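PDB 4TVI: aminotransferase, class IV from Brucella abortus, which probably catalyses reversible pyridoxal-phosphate-dependent amino-group exchange between leucine, isoleucine or valine and 2-oxoglutarate, the last step of isoleucine and valine biosynthesis. Local coordinates for residues R49-G52 with A57-L60; P76-H81 with L106-L111; S82-D87 with N239-Q244. All coordinates share one frame; numbering follows the deposited sequence.

Interaction 1. Residues R49-G52 with A57-L60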
loop_
_atom_site.group_PDB
_atom_site.type_symbol
_atom_site.label_atom_id
_atom_site.label_comp_id
_atom_site.label_asym_id
_atom_site.label_seq_id
_atom_site.Cartn_x
_atom_site.Cartn_y
_atom_site.Cartn_z
ATOM N N ARG A 49 -9.184 4.879 17.444
ATOM C CA ARG A 49 -9.440 3.984 16.321
ATOM C C ARG A 49 -10.167 4.731 15.213
ATOM O O ARG A 49 -11.332 5.097 15.363
ATOM C CB ARG A 49 -10.247 2.770 16.786
ATOM C CG ARG A 49 -9.500 1.896 17.775
ATOM C CD ARG A 49 -8.413 1.092 17.077
ATOM N NE ARG A 49 -7.124 1.211 17.755
ATOM C CZ ARG A 49 -6.057 0.466 17.478
ATOM N NH1 ARG A 49 -6.120 -0.468 16.536
ATOM N NH2 ARG A 49 -4.924 0.654 18.147
ATOM N N ILE A 50 -9.482 4.946 14.091
ATOM C CA ILE A 50 -10.013 5.821 13.048
ATOM C C ILE A 50 -10.433 5.100 11.763
ATOM O O ILE A 50 -11.234 5.627 10.998
ATOM C CB ILE A 50 -8.991 6.925 12.682
ATOM C CG1 ILE A 50 -7.677 6.311 12.207
ATOM C CG2 ILE A 50 -8.737 7.829 13.885
ATOM C CD1 ILE A 50 -6.725 7.313 11.594
ATOM N N LEU A 51 -9.899 3.906 11.526
ATOM C CA LEU A 51 -10.239 3.140 10.320
ATOM C C LEU A 51 -11.105 1.919 10.636
ATOM O O LEU A 51 -10.763 1.105 11.493
ATOM C CB LEU A 51 -8.970 2.698 9.585
ATOM C CG LEU A 51 -8.559 3.555 8.388
ATOM C CD1 LEU A 51 -8.337 4.998 8.794
ATOM C CD2 LEU A 51 -7.312 2.989 7.698
ATOM N N GLY A 52 -12.224 1.793 9.931
ATOM C CA GLY A 52 -13.157 0.712 10.174
ATOM C C GLY A 52 -12.785 -0.591 9.494
ATOM O O GLY A 52 -12.003 -0.614 8.541
ATOM N N ALA A 57 -10.277 2.303 2.835
ATOM C CA ALA A 57 -8.854 2.528 3.060
ATOM C C ALA A 57 -8.211 1.385 3.832
ATOM O O ALA A 57 -7.030 1.087 3.658
ATOM C CB ALA A 57 -8.641 3.834 3.795
ATOM N N THR A 58 -8.993 0.735 4.681
ATOM C CA THR A 58 -8.449 -0.279 5.566
ATOM C C THR A 58 -7.877 -1.476 4.796
ATOM O O THR A 58 -6.762 -1.926 5.074
ATOM C CB THR A 58 -9.520 -0.752 6.562
ATOM O OG1 THR A 58 -9.927 0.359 7.376
ATOM C CG2 THR A 58 -8.980 -1.857 7.455
ATOM N N TRP A 59 -8.613 -1.984 3.812
ATOM C CA TRP A 59 -8.131 -3.167 3.103
ATOM C C TRP A 59 -7.833 -2.925 1.624
ATOM O O TRP A 59 -7.471 -3.859 0.913
ATOM C CB TRP A 59 -9.128 -4.321 3.254
ATOM C CG TRP A 59 -10.512 -4.039 2.749
ATOM C CD1 TRP A 59 -11.422 -3.163 3.279
ATOM C CD2 TRP A 59 -11.165 -4.677 1.647
ATOM N NE1 TRP A 59 -12.588 -3.200 2.555
ATOM C CE2 TRP A 59 -12.459 -4.125 1.552
ATOM C CE3 TRP A 59 -10.782 -5.663 0.730
ATOM C CZ2 TRP A 59 -13.369 -4.524 0.575
ATOM C CZ3 TRP A 59 -11.685 -6.055 -0.241
ATOM C CH2 TRP A 59 -12.964 -5.487 -0.311
ATOM N N LEU A 60 -7.953 -1.679 1.166
ATOM C CA LEU A 60 -7.663 -1.366 -0.233
ATOM C C LEU A 60 -6.651 -0.212 -0.372
ATOM O O LEU A 60 -6.293 0.182 -1.481
ATOM C CB LEU A 60 -8.967 -1.064 -0.984
ATOM C CG LEU A 60 -9.897 -2.284 -1.107
ATOM C CD1 LEU A 60 -11.279 -1.914 -1.638
ATOM C CD2 LEU A 60 -9.274 -3.403 -1.966
#
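One hydrogen bond crosses this contact: Thr58 OG1 donates to Gly52 O at 2.6 Å. The C=O...donor angle is 149° and the donor is tilted 17° from the carbonyl plane, so the hydroxyl meets the carbonyl oxygen at a moderate bend. The first torsion of Thr58 explains the reach, because chi1 of -62° swings OG1 away from the carbonyl carbon of Thr58 and out to Gly52. The methyl stays near the same acceptor, with Thr58 CG2 3.4 Å from Gly52 O.

Apolar packing flanks the bond. The side chains of Leu51 and Thr58 pass alongside one another, pointing opposite ways, and Leu51 CB lies 3.4 Å from Thr58 OG1, so the leucine's hydrocarbon lies against the hydroxyl that makes the bond. One branch of the leucine goes further, Leu51 CD2 lying 4.2 Å from Ala57 CB. All four touching residues are buried, and the nearest alpha carbons are Leu51 CA and Thr58 CA, 6.1 Å apart.

Trp127 of strand 120-128 packs on both Leu51 and Ala57. From the second subunit, Leu63 packs on Thr58 and that chain's own Leu51 on Leu51. Arg49, Leu51 and Gly52 also pair antiparallel with a strand of the second subunit, which carries the sheet across the interface. The geometry thus describes a side-chain-to-backbone tie between a short helix and the corner that follows strand 49-50, set at the dimer interface of this class IV aminotransferase.

Interaction 2. Residues P76-H81 with L106-L111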
loop_
_atom_site.group_PDB
_atom_site.type_symbol
_atom_site.label_atom_id
_atom_site.label_comp_id
_atom_site.label_asym_id
_atom_site.label_seq_id
_atom_site.Cartn_x
_atom_site.Cartn_y
_atom_site.Cartn_z
ATOM N N PRO A 76 9.366 24.328 11.846
ATOM C CA PRO A 76 9.847 24.681 10.503
ATOM C C PRO A 76 9.142 23.926 9.386
ATOM O O PRO A 76 8.912 22.720 9.495
ATOM C CB PRO A 76 11.335 24.317 10.553
ATOM C CG PRO A 76 11.457 23.331 11.661
ATOM C CD PRO A 76 10.438 23.759 12.678
ATOM N N ASP A 77 8.787 24.658 8.333
ATOM C CA ASP A 77 8.169 24.095 7.134
ATOM C C ASP A 77 6.862 23.360 7.427
ATOM O O ASP A 77 6.461 22.473 6.666
ATOM C CB ASP A 77 9.146 23.155 6.411
ATOM C CG ASP A 77 10.134 23.908 5.523
ATOM O OD1 ASP A 77 9.745 24.949 4.954
ATOM O OD2 ASP A 77 11.300 23.464 5.400
ATOM N N LEU A 78 6.201 23.725 8.522
ATOM C CA LEU A 78 4.876 23.182 8.823
ATOM C C LEU A 78 3.908 23.497 7.683
ATOM O O LEU A 78 3.020 22.703 7.373
ATOM C CB LEU A 78 4.333 23.732 10.147
ATOM C CG LEU A 78 2.876 23.376 10.478
ATOM C CD1 LEU A 78 2.672 21.861 10.490
ATOM C CD2 LEU A 78 2.460 23.984 11.815
ATOM N N ASP A 79 4.076 24.665 7.069
ATOM C CA ASP A 79 3.183 25.076 5.995
ATOM C C ASP A 79 3.367 24.194 4.765
ATOM O O ASP A 79 2.389 23.799 4.129
ATOM C CB ASP A 79 3.396 26.552 5.638
ATOM C CG ASP A 79 4.852 26.888 5.322
ATOM O OD1 ASP A 79 5.761 26.151 5.754
ATOM O OD2 ASP A 79 5.086 27.906 4.641
ATOM N N ARG A 80 4.617 23.869 4.445
ATOM C CA ARG A 80 4.905 23.027 3.286
ATOM C C ARG A 80 4.412 21.598 3.503
ATOM O O ARG A 80 3.833 20.993 2.606
ATOM C CB ARG A 80 6.405 23.013 2.976
ATOM C CG ARG A 80 7.001 24.383 2.683
ATOM C CD ARG A 80 8.272 24.244 1.869
ATOM N NE ARG A 80 8.008 23.722 0.526
ATOM C CZ ARG A 80 8.946 23.234 -0.281
ATOM N NH1 ARG A 80 10.209 23.190 0.123
ATOM N NH2 ARG A 80 8.624 22.787 -1.488
ATOM N N HIS A 81 4.644 21.069 4.699
ATOM C CA HIS A 81 4.187 19.728 5.044
ATOM C C HIS A 81 2.663 19.639 5.025
ATOM O O HIS A 81 2.098 18.622 4.615
ATOM C CB HIS A 81 4.733 19.311 6.414
ATOM C CG HIS A 81 6.179 18.921 6.398
ATOM N ND1 HIS A 81 6.638 17.789 5.756
ATOM C CD2 HIS A 81 7.270 19.508 6.947
ATOM C CE1 HIS A 81 7.945 17.693 5.916
ATOM N NE2 HIS A 81 8.354 18.727 6.633
ATOM N N LEU A 106 -4.945 24.016 12.545
ATOM C CA LEU A 106 -5.396 22.936 13.414
ATOM C C LEU A 106 -4.217 22.309 14.163
ATOM O O LEU A 106 -4.313 22.005 15.353
ATOM C CB LEU A 106 -6.132 21.877 12.593
ATOM C CG LEU A 106 -6.833 20.766 13.371
ATOM C CD1 LEU A 106 -7.960 21.345 14.208
ATOM C CD2 LEU A 106 -7.348 19.701 12.417
ATOM N N ALA A 107 -3.105 22.127 13.458
ATOM C CA ALA A 107 -1.893 21.588 14.069
ATOM C C ALA A 107 -1.419 22.466 15.228
ATOM O O ALA A 107 -1.082 21.964 16.302
ATOM C CB ALA A 107 -0.793 21.449 13.029
ATOM N N ARG A 108 -1.411 23.777 15.012
ATOM C CA ARG A 108 -0.948 24.707 16.036
ATOM C C ARG A 108 -1.868 24.685 17.253
ATOM O O ARG A 108 -1.418 24.855 18.388
ATOM C CB ARG A 108 -0.838 26.130 15.479
ATOM C CG ARG A 108 0.173 26.254 14.343
ATOM C CD ARG A 108 0.558 27.701 14.066
ATOM N NE ARG A 108 1.434 27.788 12.899
ATOM C CZ ARG A 108 2.752 27.614 12.928
ATOM N NH1 ARG A 108 3.366 27.337 14.072
ATOM N NH2 ARG A 108 3.457 27.706 11.806
ATOM N N GLU A 109 -3.157 24.479 17.008
ATOM C CA GLU A 109 -4.125 24.376 18.090
ATOM C C GLU A 109 -3.856 23.115 18.900
ATOM O O GLU A 109 -3.844 23.145 20.133
ATOM C CB GLU A 109 -5.558 24.377 17.541
ATOM C CG GLU A 109 -6.000 25.724 16.990
ATOM C CD GLU A 109 -7.347 25.680 16.293
ATOM O OE1 GLU A 109 -7.869 24.569 16.054
ATOM O OE2 GLU A 109 -7.883 26.765 15.974
ATOM N N GLY A 110 -3.599 22.017 18.199
ATOM C CA GLY A 110 -3.360 20.743 18.850
ATOM C C GLY A 110 -2.104 20.754 19.695
ATOM O O GLY A 110 -2.069 20.150 20.768
ATOM N N LEU A 111 -1.075 21.445 19.211
ATOM C CA LEU A 111 0.194 21.524 19.922
ATOM C C LEU A 111 0.008 22.151 21.298
ATOM O O LEU A 111 0.725 21.821 22.240
ATOM C CB LEU A 111 1.218 22.331 19.120
ATOM C CG LEU A 111 1.685 21.738 17.786
ATOM C CD1 LEU A 111 2.706 22.665 17.114
ATOM C CD2 LEU A 111 2.237 20.319 17.948
#
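Two helices of the class IV aminotransferase family region meet here: the first turn of helix 78-91 and residues 106-111 of helix 100-111. The nearest alpha carbons, Leu78 CA and Ala107 CA, are 8.7 Å apart, and side chains bridge that distance. Leu78 does the work from its side. With CG anti to the backbone N (chi1 172°), its CD2 is carried to the other helix, where Leu78 CD2 lies 4.3 Å from Ala107 CB. The same methyl sits over the centre of one face of the Arg108 guanidinium, with Leu78 CD2 3.8 Å from Arg108 CZ. The arginine chain, extended from CG to NE, carries its guanidinium out to the leucine, where CD2 faces the group's plane.

The polar edge of that group is engaged by neighbours: Arg108 NH2 forms a salt bridge with Glu104 and NH1 a hydrogen bond with Thr75 OG1. Ala68 of strand 64-70 touches Leu78, and Leu147 of strand 143-151 touches Ala107. No hydrogen bond joins the two segments, so their contact rests on dispersion, with a methyl against a guanidinium face whose N-H groups point outward to partners around the rim.

Interaction 3. Residues S82-D87 with N239-Q244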
loop_
_atom_site.group_PDB
_atom_site.type_symbol
_atom_site.label_atom_id
_atom_site.label_comp_id
_atom_site.label_asym_id
_atom_site.label_seq_id
_atom_site.Cartn_x
_atom_site.Cartn_y
_atom_site.Cartn_z
ATOM N N SER A 82 2.001 20.706 5.467
ATOM C CA SER A 82 0.540 20.755 5.455
ATOM C C SER A 82 0.019 20.722 4.027
ATOM O O SER A 82 -0.947 20.013 3.721
ATOM C CB SER A 82 0.030 22.007 6.167
ATOM O OG SER A 82 0.415 21.997 7.528
ATOM N N ALA A 83 0.677 21.477 3.151
ATOM C CA ALA A 83 0.264 21.558 1.758
ATOM C C ALA A 83 0.444 20.224 1.038
ATOM O O ALA A 83 -0.376 19.854 0.199
ATOM C CB ALA A 83 1.039 22.651 1.041
ATOM N N ARG A 84 1.522 19.508 1.345
ATOM C CA ARG A 84 1.808 18.277 0.622
ATOM C C ARG A 84 0.790 17.194 0.939
ATOM O O ARG A 84 0.494 16.357 0.087
ATOM C CB ARG A 84 3.219 17.767 0.931
ATOM C CG ARG A 84 3.646 16.597 0.032
ATOM C CD ARG A 84 5.112 16.242 0.231
ATOM N NE ARG A 84 5.388 15.794 1.592
ATOM C CZ ARG A 84 6.607 15.538 2.058
ATOM N NH1 ARG A 84 7.667 15.703 1.274
ATOM N NH2 ARG A 84 6.770 15.131 3.310
ATOM N N ALA A 85 0.233 17.225 2.151
ATOM C CA ALA A 85 -0.802 16.261 2.522
ATOM C C ALA A 85 -1.968 16.335 1.541
ATOM O O ALA A 85 -2.492 15.305 1.115
ATOM C CB ALA A 85 -1.287 16.502 3.948
ATOM N N ASN A 86 -2.357 17.553 1.166
ATOM C CA ASN A 86 -3.423 17.724 0.183
ATOM C C ASN A 86 -3.003 17.239 -1.197
ATOM O O ASN A 86 -3.803 16.636 -1.916
ATOM C CB ASN A 86 -3.873 19.183 0.117
ATOM C CG ASN A 86 -4.697 19.588 1.325
ATOM O OD1 ASN A 86 -5.099 18.740 2.121
ATOM N ND2 ASN A 86 -4.967 20.881 1.460
ATOM N N ASP A 87 -1.746 17.491 -1.561
ATOM C CA ASP A 87 -1.219 16.987 -2.830
ATOM C C ASP A 87 -1.275 15.464 -2.887
ATOM O O ASP A 87 -1.756 14.889 -3.862
ATOM C CB ASP A 87 0.221 17.446 -3.047
ATOM C CG ASP A 87 0.336 18.941 -3.239
ATOM O OD1 ASP A 87 -0.665 19.570 -3.645
ATOM O OD2 ASP A 87 1.432 19.485 -2.983
ATOM N N ASN A 239 10.845 13.988 -3.248
ATOM C CA ASN A 239 11.729 15.131 -3.127
ATOM C C ASN A 239 11.405 15.833 -1.822
ATOM O O ASN A 239 10.590 16.753 -1.785
ATOM C CB ASN A 239 11.567 16.067 -4.324
ATOM C CG ASN A 239 12.503 17.259 -4.267
ATOM O OD1 ASN A 239 13.306 17.395 -3.343
ATOM N ND2 ASN A 239 12.418 18.122 -5.272
ATOM N N GLY A 240 12.051 15.381 -0.752
ATOM C CA GLY A 240 11.695 15.793 0.593
ATOM C C GLY A 240 11.713 17.283 0.834
ATOM O O GLY A 240 12.476 18.021 0.211
ATOM N N ILE A 241 10.850 17.725 1.739
ATOM C CA ILE A 241 10.793 19.126 2.129
ATOM C C ILE A 241 12.020 19.511 2.953
ATOM O O ILE A 241 12.557 20.614 2.808
ATOM C CB ILE A 241 9.506 19.419 2.918
ATOM C CG1 ILE A 241 8.301 19.330 1.980
ATOM C CG2 ILE A 241 9.562 20.796 3.568
ATOM C CD1 ILE A 241 7.000 19.393 2.684
ATOM N N THR A 242 12.471 18.598 3.811
ATOM C CA THR A 242 13.674 18.838 4.602
ATOM C C THR A 242 14.885 18.894 3.677
ATOM O O THR A 242 15.766 19.736 3.840
ATOM C CB THR A 242 13.898 17.749 5.663
ATOM O OG1 THR A 242 12.645 17.389 6.260
ATOM C CG2 THR A 242 14.858 18.249 6.742
ATOM N N ARG A 243 14.901 17.986 2.706
ATOM C CA ARG A 243 15.940 17.921 1.676
ATOM C C ARG A 243 16.107 19.254 0.953
ATOM O O ARG A 243 17.218 19.775 0.847
ATOM C CB ARG A 243 15.605 16.819 0.663
ATOM C CG ARG A 243 16.465 16.825 -0.602
ATOM C CD ARG A 243 15.828 15.962 -1.683
ATOM N NE ARG A 243 16.658 15.889 -2.877
ATOM C CZ ARG A 243 16.667 16.806 -3.836
ATOM N NH1 ARG A 243 15.873 17.871 -3.752
ATOM N NH2 ARG A 243 17.474 16.657 -4.877
ATOM N N GLN A 244 14.996 19.807 0.474
ATOM C CA GLN A 244 15.011 21.079 -0.241
ATOM C C GLN A 244 15.501 22.215 0.652
ATOM O O GLN A 244 16.223 23.098 0.199
ATOM C CB GLN A 244 13.617 21.409 -0.776
ATOM C CG GLN A 244 13.075 20.413 -1.794
ATOM C CD GLN A 244 11.611 20.653 -2.107
ATOM O OE1 GLN A 244 11.167 21.796 -2.235
ATOM N NE2 GLN A 244 10.846 19.573 -2.210
HETATM O O HOH W 1 7.795 17.001 -1.477
#
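Residues 82-87 of helix 78-91 face the start of helix 241-252 with 9.1 Å between Arg84 CA and Ile241 CA, a spacing closed by Arg84 and Ile241, which come from opposite directions. The site is the phosphate-binding cup of the pyridoxal phosphate cofactor: Arg84 NH1 and the backbone N of Ile241 both hydrogen-bond OP1 of the modified Lys180, and Thr242 OG1 bonds OP2. Gly240 is the N-cap, and the bond from Ile241 N shows that the helix start faces the phosphate; the helix dipole probably adds to the attraction.

Arg84 leaves its helix with CG anti to the backbone N, and a bend at chi3 (62°) turns the guanidinium across Ile241. The isoleucine covers one face, Ile241 CD1 lying 3.9 Å from Arg84 CZ, over the centre of the group. Ile241 CG1 is 3.7 Å from Arg84 NH1. Asp66 forms a salt bridge with Arg84 NE, which helps to fix the rotation of the arginine.

A water sits at the guanidinium edge, in its plane. It accepts from Arg84 NH1 at 3.0 Å and donates to Asn239 O at 2.8 Å. Gln244 NE2 also donates to Asn239 O, at 2.9 Å, standing 48° out of the carbonyl plane.

Overall arrangement
Interactions 2 and 3 share helix 78-91, its first turn packing on helix 100-111 and its next facing the start of helix 241-252. Their centres are 13 Å apart and they touch: a probable hydrogen bond joins Arg80 NH2 to Gln244 OE1, and Ile241 packs on His81. Interaction 1 lies apart at the subunit interface, its nearest atoms about 12 Å from interaction 2. The wholly buried interaction 1 has a direct hydrogen bond; in interaction 2 buried Leu78 meets buried Ala107 and exposed Arg108 without one; the partly buried interaction 3 has a water between Arg84 and Asn239, while Arg84 also binds the cofactor phosphate. Both 2 and 3 set an aliphatic side chain over a guanidinium face.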